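Local coordinates for protein putative prolyl-tRNA synthetase (Leishmania major, PDB 5XIL) that probably ligates L-proline to tRNA(Pro) at the expense of ATP, this chain carrying the class II core, the anticodon-binding domain and the zinc-containing C-terminal domain, at residues R355-P360 with G376-V381; I295-I300 with A314-L319; A435-C438 with C443-Q446; E489-I494 with T503-F508. All coordinates share one frame; numbering follows the deposited sequence. Where two conformers were deposited one is given.

Contact 1 of 4, residues R355-P360 with G376-V381; sequences RVELGP and GARHSV
A salt-bridge network on one face of the anticodon-binding domain's mixed sheet joins Arg-378 of strand 378-382 to Glu-357 of strand 354-358, across the intervening strand 367-372. The backbones are far apart, with the CA atoms of Arg-355 and Arg-378 separated by 9.5 Å, so long side chains do the bridging. Arg-378 grips end-on: NH2 donates to Glu-357 OE1 at 2.9 Å and NH1 to Glu-357 OE2 at 2.9 Å. Both bonds are nearly straight and lie close to the guanidinium plane, yet they reach the carboxylate from above its plane, the two flat groups being turned 47° apart. Arg-355 binds from the same strand as Glu-357, side-on, giving both NE and NH2 to Glu-357 OE2. That oxygen therefore takes three N-H donors, which would favour a charged carboxylate and offset the approach of Arg-355 NH2 to Arg-378 NH1 at 4.2 Å. A bend at chi3 (69°) turns the Arg-378 guanidinium toward Glu-357. Arg-355 also makes a cation-pi contact with Phe-344. The mixed sheet of the anticodon-binding domain thus carries helix 306-325 on one face, touched by Val-356 and Leu-358, and this network with helix 340-350 on the other.

Contact 2 of 4, residues I295-I300 with A314-L319; sequences IIPVGI and ASCWRL
Ile-295 and Pro-297 of strand 293-297 pack against Cys-316 and Leu-319 of helix 306-325, and all four side chains are buried. The short axes of strand 295-297 and helix 314-319 approach to 8.9 Å and run almost antiparallel, at 172°. This spacing lets one layer of apolar side chains fill the interface, with no hydrogen bond across it. Ile-295 works with both branches. Its CD1 lies against Leu-319, 3.8 Å from Leu-319 CG, with Leu-319 CD2 almost as near, while its CG2 meets Cys-316 SG at 3.9 Å. The chi1 of -56° parts the branches in this way, setting CG1 beside the backbone N and sending CG2 to the sulfur. Cys-316 SG also touches the proline ring, 3.8 Å from Pro-297 CB, and so packs against two strand residues at once. Leu-358 and Val-356 of the neighbouring strand 354-358 extend this layer beneath the helix, touching Cys-316 and Leu-319 respectively.

The loose side comprises Gly-299 and the outer helix surface. Gly-299, with positive phi, belongs to the exposed turn after the strand; Ile-300 then returns to the helix at Arg-309 and Leu-312. Trp-317 points away from the strand, is exposed and has an incompletely modelled ring; the Arg-318 side chain likewise leads away. On the sheet's other face Ile-296 touches Phe-344 of helix 340-350. In chain order, strand 293-297, helix 306-325 and strand 330-332, which pairs in parallel with the first, form a beta-alpha-beta crossover of the anticodon-binding domain.

Contact 3 of 4, residues A435-C438 with C443-Q446; sequences APWC and CENQ. With ZN (zinc ion), chain B.
Cys-438, just after strand 432-437, and Cys-443, in helix 441-455, meet through a shared zinc ion. In the metal coordination, Cys-438 SG lies 2.3 Å from zinc and Cys-443 SG 2.2 Å from it, and the angle at zinc between these two sulfurs is close to tetrahedral. The two sulfurs, 3.7 Å apart, touch only as co-ligands. A chi1 of 63° puts Cys-438 SG between its backbone N and carbonyl carbon, directing it to the metal. Cys-493 supplies a third sulfur.

The van der Waals part centres on Trp-437. Cys-443 CB comes to the indole edge near its plane, 3.8 Å from Trp-437 NE1, and the Glu-444 side chain crosses the benzo end, with Glu-444 OE1 3.6 Å from Trp-437 CZ2. The carboxylate plane stands almost perpendicular to the ring, at 86°.

Polar ends are satisfied from neighbouring parts of the chain. Trp-437 NE1 bonds to Ala-440 O in the connecting turn, fixing the indole's rotation, and Glu-444 OE2 accepts hydrogen bonds from Thr-476 and Thr-200. Strand end, short turn and helix start, with four residues between the cysteines, supply two of the three cysteine ligands of the zinc site in the prolyl-tRNA synthetase C-terminal domain.

Contact 4 of 4, residues E489-I494 with T503-F508; sequences EGHECI and TTWVLF. With ZN (zinc ion), chain B.
Cys-493 SG binds the zinc ion at 2.4 Å and fixes loop 489-494 between two side-chain packing points on strand 504-509: His-491 against Trp-505, and Ile-494 against Phe-508. With chi1 at 176° the sulfur is aimed at the metal, which it shares with Cys-438 and Cys-443, and it makes no contact with the strand segment itself.

The first packing point is an offset edge-to-face pair. The six-membered ring of Trp-505 turns its edge to the face of His-491, with centroids 5.6 Å apart and planes at 65°; the nearest atoms are His-491 CD2 and Trp-505 CZ2, at 4.0 Å. Glu-486 ties this pair together from outside, its OE1 bonding to His-491 NE2 and its main-chain O to Trp-505 NE1, so the orientation of both rings is held by hydrogen bonds. One residue past the cysteine, Ile-494 CG2 rests 4.2 Å from Phe-508 CE2, the two side chains lying alongside and pointing opposite ways.

Where the strand begins, a classic beta bulge sets Thr-503 and Thr-504 opposite the single residue Trp-437. Glu-492 OE1 is a ligand of a magnesium ion. No hydrogen bond joins the two segments directly; the chemistry implies that the loop is held by zinc coordination, by backbone bonds such as His-491 with Ala-502 and Ile-494 with Pro-436, by Glu-486 and by side-chain packing.

The four contacts fall into two pairs. Contacts 1 and 2 share the sheet of the anticodon-binding domain: their centres are 11 Å apart, and neighbouring strands are joined by probable hydrogen bonds from Val-298 N to Leu-358 O and from Ile-296 N to Val-356 O, both 2.9 Å. Both lie away from the annotated sites. Contacts 3 and 4, with centres 7 Å apart, together supply the three cysteine ligands of one zinc ion and are stitched by a probable hydrogen bond from Thr-503 N to Trp-437 O at 2.8 Å. The pairs are distant: contact 2 is about 60 Å, centre to centre, from contact 3, and contact 1 about 51 Å from contact 4.

Contact 1 of 4, residues R355-P360 with G376-V381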
loop_
_atom_site.group_PDB
_atom_site.type_symbol
_atom_site.label_atom_id
_atom_site.label_comp_id
_atom_site.label_asym_id
_atom_site.label_seq_id
_atom_site.Cartn_x
_atom_site.Cartn_y
_atom_site.Cartn_z
ATOM N N ARG A 355 -3.384 -28.904 0.912
ATOM C CA ARG A 355 -2.167 -29.565 1.176
ATOM C C ARG A 355 -1.976 -30.689 0.111
ATOM O O ARG A 355 -2.906 -31.431 -0.136
ATOM C CB ARG A 355 -2.182 -30.224 2.513
ATOM C CG ARG A 355 -0.984 -31.177 2.706
ATOM C CD ARG A 355 -0.966 -31.831 4.068
ATOM N NE ARG A 355 -1.986 -32.848 4.287
ATOM C CZ ARG A 355 -2.859 -32.833 5.285
ATOM N NH1 ARG A 355 -2.940 -31.787 6.120
ATOM N NH2 ARG A 355 -3.719 -33.845 5.418
ATOM N N VAL A 356 -0.798 -30.733 -0.483
ATOM C CA VAL A 356 -0.413 -31.762 -1.465
ATOM C C VAL A 356 0.567 -32.659 -0.742
ATOM O O VAL A 356 1.565 -32.191 -0.253
ATOM C CB VAL A 356 0.254 -31.194 -2.746
ATOM C CG1 VAL A 356 0.835 -32.375 -3.572
ATOM C CG2 VAL A 356 -0.670 -30.399 -3.595
ATOM N N GLU A 357 0.240 -33.937 -0.665
ATOM C CA GLU A 357 1.061 -34.948 -0.059
ATOM C C GLU A 357 1.673 -35.728 -1.231
ATOM O O GLU A 357 0.921 -36.269 -2.047
ATOM C CB GLU A 357 0.179 -35.862 0.798
ATOM C CG GLU A 357 -0.733 -35.133 1.772
ATOM C CD GLU A 357 -1.799 -35.986 2.461
ATOM O OE1 GLU A 357 -1.752 -37.244 2.328
ATOM O OE2 GLU A 357 -2.688 -35.413 3.150
ATOM N N LEU A 358 2.989 -35.652 -1.380
ATOM C CA LEU A 358 3.675 -36.139 -2.578
ATOM C C LEU A 358 4.583 -37.292 -2.098
ATOM O O LEU A 358 5.583 -37.114 -1.362
ATOM C CB LEU A 358 4.449 -35.039 -3.251
ATOM C CG LEU A 358 4.733 -35.138 -4.734
ATOM C CD1 LEU A 358 5.529 -33.970 -5.249
ATOM C CD2 LEU A 358 5.528 -36.356 -5.079
ATOM N N GLY A 359 4.119 -38.480 -2.382
ATOM C CA GLY A 359 4.883 -39.680 -2.101
ATOM C C GLY A 359 5.250 -40.533 -3.318
ATOM O O GLY A 359 5.011 -40.174 -4.490
ATOM N N PRO A 360 5.861 -41.683 -3.033
ATOM C CA PRO A 360 6.301 -42.582 -4.131
ATOM C C PRO A 360 5.184 -42.874 -5.154
ATOM O O PRO A 360 5.393 -42.732 -6.375
ATOM C CB PRO A 360 6.706 -43.825 -3.373
ATOM C CG PRO A 360 7.266 -43.307 -2.080
ATOM C CD PRO A 360 6.364 -42.131 -1.719
ATOM N N GLY A 376 -12.038 -31.072 4.665
ATOM C CA GLY A 376 -11.391 -32.325 4.946
ATOM C C GLY A 376 -11.486 -33.262 3.775
ATOM O O GLY A 376 -11.025 -34.382 3.839
ATOM N N ALA A 377 -11.985 -32.810 2.654
ATOM C CA ALA A 377 -12.088 -33.689 1.494
ATOM C C ALA A 377 -10.724 -34.015 0.898
ATOM O O ALA A 377 -9.772 -33.266 1.051
ATOM C CB ALA A 377 -12.954 -33.048 0.462
ATOM N N ARG A 378 -10.627 -35.162 0.233
ATOM C CA ARG A 378 -9.402 -35.560 -0.421
ATOM C C ARG A 378 -9.653 -35.683 -1.873
ATOM O O ARG A 378 -10.680 -36.244 -2.249
ATOM C CB ARG A 378 -8.895 -36.822 0.205
ATOM C CG ARG A 378 -8.423 -36.582 1.613
ATOM C CD ARG A 378 -7.833 -37.831 2.207
ATOM N NE ARG A 378 -6.562 -38.207 1.568
ATOM C CZ ARG A 378 -5.372 -37.687 1.877
ATOM N NH1 ARG A 378 -5.248 -36.745 2.809
ATOM N NH2 ARG A 378 -4.289 -38.088 1.230
ATOM N N HIS A 379 -8.786 -35.114 -2.713
ATOM C CA HIS A 379 -8.922 -35.218 -4.168
ATOM C C HIS A 379 -7.677 -35.829 -4.753
ATOM O O HIS A 379 -6.584 -35.661 -4.195
ATOM C CB HIS A 379 -9.041 -33.845 -4.783
ATOM C CG HIS A 379 -10.317 -33.173 -4.466
ATOM N ND1 HIS A 379 -11.417 -33.249 -5.287
ATOM C CD2 HIS A 379 -10.691 -32.438 -3.394
ATOM C CE1 HIS A 379 -12.400 -32.531 -4.763
ATOM N NE2 HIS A 379 -11.988 -32.052 -3.603
ATOM N N SER A 380 -7.819 -36.506 -5.876
ATOM C CA SER A 380 -6.652 -36.853 -6.694
ATOM C C SER A 380 -6.571 -35.857 -7.798
ATOM O O SER A 380 -7.549 -35.660 -8.508
ATOM C CB SER A 380 -6.732 -38.260 -7.281
ATOM O OG SER A 380 -6.605 -39.163 -6.221
ATOM N N VAL A 381 -5.440 -35.185 -7.944
ATOM C CA VAL A 381 -5.329 -34.261 -9.051
ATOM C C VAL A 381 -4.187 -34.694 -9.954
ATOM O O VAL A 381 -3.056 -34.844 -9.503
ATOM C CB VAL A 381 -5.079 -32.826 -8.561
ATOM C CG1 VAL A 381 -4.847 -31.913 -9.751
ATOM C CG2 VAL A 381 -6.256 -32.359 -7.724
#

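Contact 2 of 4, residues I295-I300 with A314-L319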
loop_
_atom_site.group_PDB
_atom_site.type_symbol
_atom_site.label_atom_id
_atom_site.label_comp_id
_atom_site.label_asym_id
_atom_site.label_seq_id
_atom_site.Cartn_x
_atom_site.Cartn_y
_atom_site.Cartn_z
ATOM N N ILE A 295 3.169 -28.087 -0.079
ATOM C CA ILE A 295 3.608 -29.421 -0.635
ATOM C C ILE A 295 4.520 -30.126 0.406
ATOM O O ILE A 295 5.556 -29.605 0.783
ATOM C CB ILE A 295 4.359 -29.205 -1.962
ATOM C CG1 ILE A 295 3.517 -28.426 -2.960
ATOM C CG2 ILE A 295 4.878 -30.540 -2.544
ATOM C CD1 ILE A 295 4.339 -27.800 -4.063
ATOM N N ILE A 296 4.117 -31.307 0.868
ATOM C CA ILE A 296 4.847 -32.004 1.870
ATOM C C ILE A 296 5.154 -33.414 1.346
ATOM O O ILE A 296 4.220 -34.120 0.986
ATOM C CB ILE A 296 4.006 -32.131 3.124
ATOM C CG1 ILE A 296 3.554 -30.726 3.593
ATOM C CG2 ILE A 296 4.757 -32.906 4.191
ATOM C CD1 ILE A 296 2.590 -30.721 4.753
ATOM N N PRO A 297 6.453 -33.801 1.319
ATOM C CA PRO A 297 6.817 -35.140 0.884
ATOM C C PRO A 297 6.393 -36.191 1.937
ATOM O O PRO A 297 6.404 -35.950 3.177
ATOM C CB PRO A 297 8.345 -35.032 0.656
ATOM C CG PRO A 297 8.754 -34.103 1.755
ATOM C CD PRO A 297 7.645 -33.055 1.768
ATOM N N VAL A 298 5.933 -37.329 1.460
ATOM C CA VAL A 298 5.521 -38.421 2.334
ATOM C C VAL A 298 6.038 -39.773 1.768
ATOM O O VAL A 298 6.534 -39.838 0.649
ATOM C CB VAL A 298 4.005 -38.536 2.469
ATOM C CG1 VAL A 298 3.378 -37.242 3.031
ATOM C CG2 VAL A 298 3.385 -38.876 1.110
ATOM N N GLY A 299 5.924 -40.820 2.582
ATOM C CA GLY A 299 6.268 -42.199 2.199
ATOM C C GLY A 299 7.751 -42.449 2.137
ATOM O O GLY A 299 8.170 -43.349 1.436
ATOM N N ILE A 300 8.546 -41.653 2.849
ATOM C CA ILE A 300 9.996 -41.856 2.875
ATOM C C ILE A 300 10.395 -42.648 4.117
ATOM O O ILE A 300 10.122 -42.206 5.223
ATOM C CB ILE A 300 10.722 -40.500 2.887
ATOM C CG1 ILE A 300 10.444 -39.765 1.574
ATOM C CG2 ILE A 300 12.209 -40.686 3.131
ATOM C CD1 ILE A 300 10.883 -38.319 1.566
ATOM N N ALA A 314 13.105 -33.411 -5.304
ATOM C CA ALA A 314 13.185 -32.664 -6.535
ATOM C C ALA A 314 11.816 -32.469 -7.193
ATOM O O ALA A 314 11.544 -31.429 -7.785
ATOM C CB ALA A 314 14.108 -33.377 -7.515
ATOM N N SER A 315 11.004 -33.510 -7.155
ATOM C CA SER A 315 9.670 -33.420 -7.701
ATOM C C SER A 315 8.808 -32.405 -6.874
ATOM O O SER A 315 7.964 -31.728 -7.445
ATOM C CB SER A 315 9.030 -34.813 -7.780
ATOM O OG SER A 315 8.516 -35.242 -6.528
ATOM N N CYS A 316 9.045 -32.292 -5.563
ATOM C CA CYS A 316 8.341 -31.295 -4.753
ATOM C C CYS A 316 8.674 -29.878 -5.204
ATOM O O CYS A 316 7.813 -29.051 -5.427
ATOM C CB CYS A 316 8.684 -31.463 -3.288
ATOM S SG CYS A 316 8.006 -32.924 -2.497
ATOM N N TRP A 317 9.950 -29.634 -5.411
ATOM C CA TRP A 317 10.427 -28.371 -5.902
ATOM C C TRP A 317 9.875 -28.105 -7.281
ATOM O O TRP A 317 9.499 -27.048 -7.592
ATOM C CB TRP A 317 11.953 -28.368 -5.980
ATOM C CG TRP A 317 12.656 -28.248 -4.687
ATOM C CD1 TRP A 317 13.656 -29.024 -4.250
ATOM C CD2 TRP A 317 12.434 -27.269 -3.672
ATOM N NE1 TRP A 317 14.091 -28.609 -3.028
ATOM C CE2 TRP A 317 13.348 -27.530 -2.644
ATOM N N ARG A 318 9.861 -29.111 -8.113
ATOM C CA ARG A 318 9.352 -28.906 -9.432
ATOM C C ARG A 318 7.879 -28.530 -9.429
ATOM O O ARG A 318 7.417 -27.720 -10.235
ATOM C CB ARG A 318 9.543 -30.187 -10.240
ATOM C CG ARG A 318 9.033 -30.108 -11.658
ATOM C CD ARG A 318 9.697 -31.217 -12.485
ATOM N NE ARG A 318 9.252 -32.593 -12.142
ATOM C CZ ARG A 318 9.957 -33.534 -11.487
ATOM N NH1 ARG A 318 11.200 -33.312 -11.032
ATOM N NH2 ARG A 318 9.407 -34.743 -11.281
ATOM N N LEU A 319 7.133 -29.224 -8.619
ATOM C CA LEU A 319 5.715 -28.940 -8.486
ATOM C C LEU A 319 5.483 -27.504 -8.003
ATOM O O LEU A 319 4.671 -26.766 -8.540
ATOM C CB LEU A 319 5.057 -29.983 -7.578
ATOM C CG LEU A 319 3.559 -29.696 -7.294
ATOM C CD1 LEU A 319 2.792 -29.728 -8.605
ATOM C CD2 LEU A 319 2.888 -30.657 -6.323
#

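Contact 3 of 4, residues A435-C438 with C443-Q446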
loop_
_atom_site.group_PDB
_atom_site.type_symbol
_atom_site.label_atom_id
_atom_site.label_comp_id
_atom_site.label_asym_id
_atom_site.label_seq_id
_atom_site.Cartn_x
_atom_site.Cartn_y
_atom_site.Cartn_z
ATOM N N ALA A 435 -36.864 -8.347 13.926
ATOM C CA ALA A 435 -38.117 -8.101 14.608
ATOM C C ALA A 435 -38.779 -6.832 14.041
ATOM O O ALA A 435 -38.079 -5.937 13.513
ATOM C CB ALA A 435 -37.850 -7.902 16.102
ATOM N N PRO A 436 -40.123 -6.740 14.164
ATOM C CA PRO A 436 -40.884 -5.577 13.679
ATOM C C PRO A 436 -40.636 -4.445 14.608
ATOM O O PRO A 436 -40.587 -4.647 15.830
ATOM C CB PRO A 436 -42.348 -5.999 13.802
ATOM C CG PRO A 436 -42.313 -7.499 13.920
ATOM C CD PRO A 436 -41.008 -7.855 14.571
ATOM N N TRP A 437 -40.470 -3.245 14.062
ATOM C CA TRP A 437 -40.152 -2.049 14.889
ATOM C C TRP A 437 -40.939 -0.851 14.330
ATOM O O TRP A 437 -41.121 -0.757 13.120
ATOM C CB TRP A 437 -38.667 -1.771 14.775
ATOM C CG TRP A 437 -38.149 -0.609 15.556
ATOM C CD1 TRP A 437 -38.503 -0.220 16.829
ATOM C CD2 TRP A 437 -37.197 0.342 15.114
ATOM N NE1 TRP A 437 -37.787 0.900 17.211
ATOM C CE2 TRP A 437 -36.984 1.268 16.176
ATOM C CE3 TRP A 437 -36.531 0.537 13.925
ATOM C CZ2 TRP A 437 -36.089 2.308 16.083
ATOM C CZ3 TRP A 437 -35.641 1.545 13.854
ATOM C CH2 TRP A 437 -35.427 2.438 14.912
ATOM N N CYS A 438 -41.502 0.011 15.194
ATOM C CA CYS A 438 -42.266 1.170 14.663
ATOM C C CYS A 438 -41.343 2.294 14.223
ATOM O O CYS A 438 -41.751 3.212 13.492
ATOM C CB CYS A 438 -43.267 1.715 15.724
ATOM S SG CYS A 438 -42.466 2.355 17.186
ATOM N N CYS A 443 -38.528 2.792 21.824
ATOM C CA CYS A 443 -38.800 1.360 21.715
ATOM C C CYS A 443 -37.502 0.576 21.611
ATOM O O CYS A 443 -37.338 -0.445 22.280
ATOM C CB CYS A 443 -39.700 1.056 20.546
ATOM S SG CYS A 443 -41.409 1.789 20.672
ATOM N N GLU A 444 -36.582 1.080 20.804
ATOM C CA GLU A 444 -35.201 0.519 20.747
ATOM C C GLU A 444 -34.536 0.503 22.097
ATOM O O GLU A 444 -33.879 -0.491 22.498
ATOM C CB GLU A 444 -34.380 1.333 19.737
ATOM C CG GLU A 444 -32.951 0.966 19.589
ATOM C CD GLU A 444 -32.314 1.728 18.416
ATOM O OE1 GLU A 444 -32.990 2.630 17.793
ATOM O OE2 GLU A 444 -31.141 1.399 18.100
ATOM N N ASN A 445 -34.685 1.591 22.831
ATOM C CA ASN A 445 -34.114 1.672 24.167
ATOM C C ASN A 445 -34.742 0.637 25.148
ATOM O O ASN A 445 -34.064 0.039 25.975
ATOM C CB ASN A 445 -34.366 3.101 24.689
ATOM C CG ASN A 445 -33.312 4.089 24.224
ATOM O OD1 ASN A 445 -32.181 3.730 23.972
ATOM N ND2 ASN A 445 -33.673 5.346 24.137
ATOM N N GLN A 446 -36.067 0.507 25.074
ATOM C CA GLN A 446 -36.782 -0.424 25.907
ATOM C C GLN A 446 -36.353 -1.890 25.602
ATOM O O GLN A 446 -36.101 -2.679 26.501
ATOM C CB GLN A 446 -38.271 -0.299 25.671
ATOM C CG GLN A 446 -39.049 -0.949 26.823
ATOM C CD GLN A 446 -40.495 -1.156 26.522
ATOM O OE1 GLN A 446 -41.179 -0.246 26.019
ATOM N NE2 GLN A 446 -40.998 -2.351 26.826
HETATM ZN ZN ZN B . -42.564 0.938 19.011
#

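Contact 4 of 4, residues E489-I494 with T503-F508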
loop_
_atom_site.group_PDB
_atom_site.type_symbol
_atom_site.label_atom_id
_atom_site.label_comp_id
_atom_site.label_asym_id
_atom_site.label_seq_id
_atom_site.Cartn_x
_atom_site.Cartn_y
_atom_site.Cartn_z
ATOM N N GLU A 489 -45.843 -4.163 8.822
ATOM C CA GLU A 489 -47.132 -3.519 9.139
ATOM C C GLU A 489 -48.183 -4.457 9.694
ATOM O O GLU A 489 -49.045 -4.033 10.463
ATOM C CB GLU A 489 -47.723 -2.877 7.854
ATOM C CG GLU A 489 -46.769 -1.905 7.188
ATOM C CD GLU A 489 -45.757 -2.559 6.238
ATOM O OE1 GLU A 489 -45.890 -3.743 5.891
ATOM O OE2 GLU A 489 -44.792 -1.882 5.832
ATOM N N GLY A 490 -48.124 -5.731 9.313
ATOM C CA GLY A 490 -48.975 -6.748 9.938
ATOM C C GLY A 490 -48.709 -7.021 11.411
ATOM O O GLY A 490 -49.417 -7.797 12.066
ATOM N N HIS A 491 -47.677 -6.417 11.976
ATOM C CA HIS A 491 -47.271 -6.777 13.292
ATOM C C HIS A 491 -47.220 -5.561 14.146
ATOM O O HIS A 491 -46.968 -4.487 13.653
ATOM C CB HIS A 491 -45.828 -7.364 13.241
ATOM C CG HIS A 491 -45.778 -8.695 12.601
ATOM N ND1 HIS A 491 -46.219 -9.822 13.242
ATOM C CD2 HIS A 491 -45.421 -9.077 11.354
ATOM C CE1 HIS A 491 -46.133 -10.853 12.417
ATOM N NE2 HIS A 491 -45.621 -10.436 11.276
ATOM N N GLU A 492 -47.308 -5.757 15.442
ATOM C CA GLU A 492 -46.998 -4.728 16.386
ATOM C C GLU A 492 -45.518 -4.557 16.570
ATOM O O GLU A 492 -44.748 -5.508 16.413
ATOM C CB GLU A 492 -47.587 -5.039 17.752
ATOM C CG GLU A 492 -49.095 -5.159 17.688
ATOM C CD GLU A 492 -49.544 -6.462 16.968
ATOM O OE1 GLU A 492 -48.883 -7.549 17.108
ATOM O OE2 GLU A 492 -50.534 -6.395 16.208
ATOM N N CYS A 493 -45.101 -3.343 16.911
ATOM C CA CYS A 493 -43.706 -3.161 17.337
ATOM C C CYS A 493 -43.295 -4.178 18.431
ATOM O O CYS A 493 -44.072 -4.524 19.298
ATOM C CB CYS A 493 -43.536 -1.712 17.748
ATOM S SG CYS A 493 -41.959 -1.273 18.393
ATOM N N ILE A 494 -42.039 -4.666 18.391
ATOM C CA ILE A 494 -41.632 -5.817 19.221
ATOM C C ILE A 494 -41.574 -5.600 20.712
ATOM O O ILE A 494 -41.671 -6.588 21.473
ATOM C CB ILE A 494 -40.250 -6.394 18.730
ATOM C CG1 ILE A 494 -39.909 -7.782 19.362
ATOM C CG2 ILE A 494 -39.161 -5.350 19.032
ATOM C CD1 ILE A 494 -41.009 -8.824 19.175
ATOM N N THR A 503 -43.223 -0.384 11.242
ATOM C CA THR A 503 -42.961 0.109 9.906
ATOM C C THR A 503 -41.814 -0.548 9.190
ATOM O O THR A 503 -41.664 -0.357 7.986
ATOM C CB THR A 503 -42.668 1.634 9.957
ATOM O OG1 THR A 503 -41.533 1.888 10.794
ATOM C CG2 THR A 503 -43.897 2.350 10.583
ATOM N N THR A 504 -40.967 -1.285 9.906
ATOM C CA THR A 504 -39.852 -1.967 9.199
ATOM C C THR A 504 -39.494 -3.192 10.037
ATOM O O THR A 504 -39.925 -3.292 11.179
ATOM C CB THR A 504 -38.676 -0.985 9.086
ATOM O OG1 THR A 504 -37.618 -1.537 8.294
ATOM C CG2 THR A 504 -38.152 -0.588 10.424
ATOM N N TRP A 505 -38.646 -4.079 9.500
ATOM C CA TRP A 505 -37.957 -5.071 10.331
ATOM C C TRP A 505 -36.606 -4.529 10.652
ATOM O O TRP A 505 -36.016 -3.881 9.821
ATOM C CB TRP A 505 -37.806 -6.383 9.567
ATOM C CG TRP A 505 -39.109 -7.054 9.251
ATOM C CD1 TRP A 505 -39.916 -6.826 8.184
ATOM C CD2 TRP A 505 -39.732 -8.098 9.997
ATOM N NE1 TRP A 505 -40.998 -7.672 8.208
ATOM C CE2 TRP A 505 -40.921 -8.458 9.305
ATOM C CE3 TRP A 505 -39.418 -8.744 11.171
ATOM C CZ2 TRP A 505 -41.778 -9.467 9.748
ATOM C CZ3 TRP A 505 -40.261 -9.708 11.639
ATOM C CH2 TRP A 505 -41.454 -10.078 10.911
ATOM N N VAL A 506 -36.092 -4.759 11.834
ATOM C CA VAL A 506 -34.726 -4.309 12.153
ATOM C C VAL A 506 -34.007 -5.520 12.756
ATOM O O VAL A 506 -34.644 -6.411 13.306
ATOM C CB VAL A 506 -34.738 -3.104 13.131
ATOM C CG1 VAL A 506 -35.355 -3.449 14.434
ATOM C CG2 VAL A 506 -33.334 -2.520 13.428
ATOM N N LEU A 507 -32.713 -5.582 12.538
ATOM C CA LEU A 507 -31.859 -6.614 13.084
ATOM C C LEU A 507 -31.307 -6.206 14.417
ATOM O O LEU A 507 -30.624 -5.159 14.505
ATOM C CB LEU A 507 -30.752 -6.870 12.054
ATOM C CG LEU A 507 -29.747 -7.939 12.367
ATOM C CD1 LEU A 507 -30.406 -9.294 12.303
ATOM C CD2 LEU A 507 -28.612 -7.812 11.339
ATOM N N PHE A 508 -31.605 -7.040 15.437
ATOM C CA PHE A 508 -31.159 -6.874 16.815
ATOM C C PHE A 508 -30.197 -8.010 17.175
ATOM O O PHE A 508 -30.261 -9.095 16.588
ATOM C CB PHE A 508 -32.260 -7.038 17.776
ATOM C CG PHE A 508 -33.282 -5.924 17.805
ATOM C CD1 PHE A 508 -33.117 -4.865 18.657
ATOM C CD2 PHE A 508 -34.432 -6.053 17.132
ATOM C CE1 PHE A 508 -34.121 -3.871 18.762
ATOM C CE2 PHE A 508 -35.430 -5.078 17.227
ATOM C CZ PHE A 508 -35.268 -4.007 18.020
HETATM ZN ZN ZN B . -42.564 0.938 19.011
#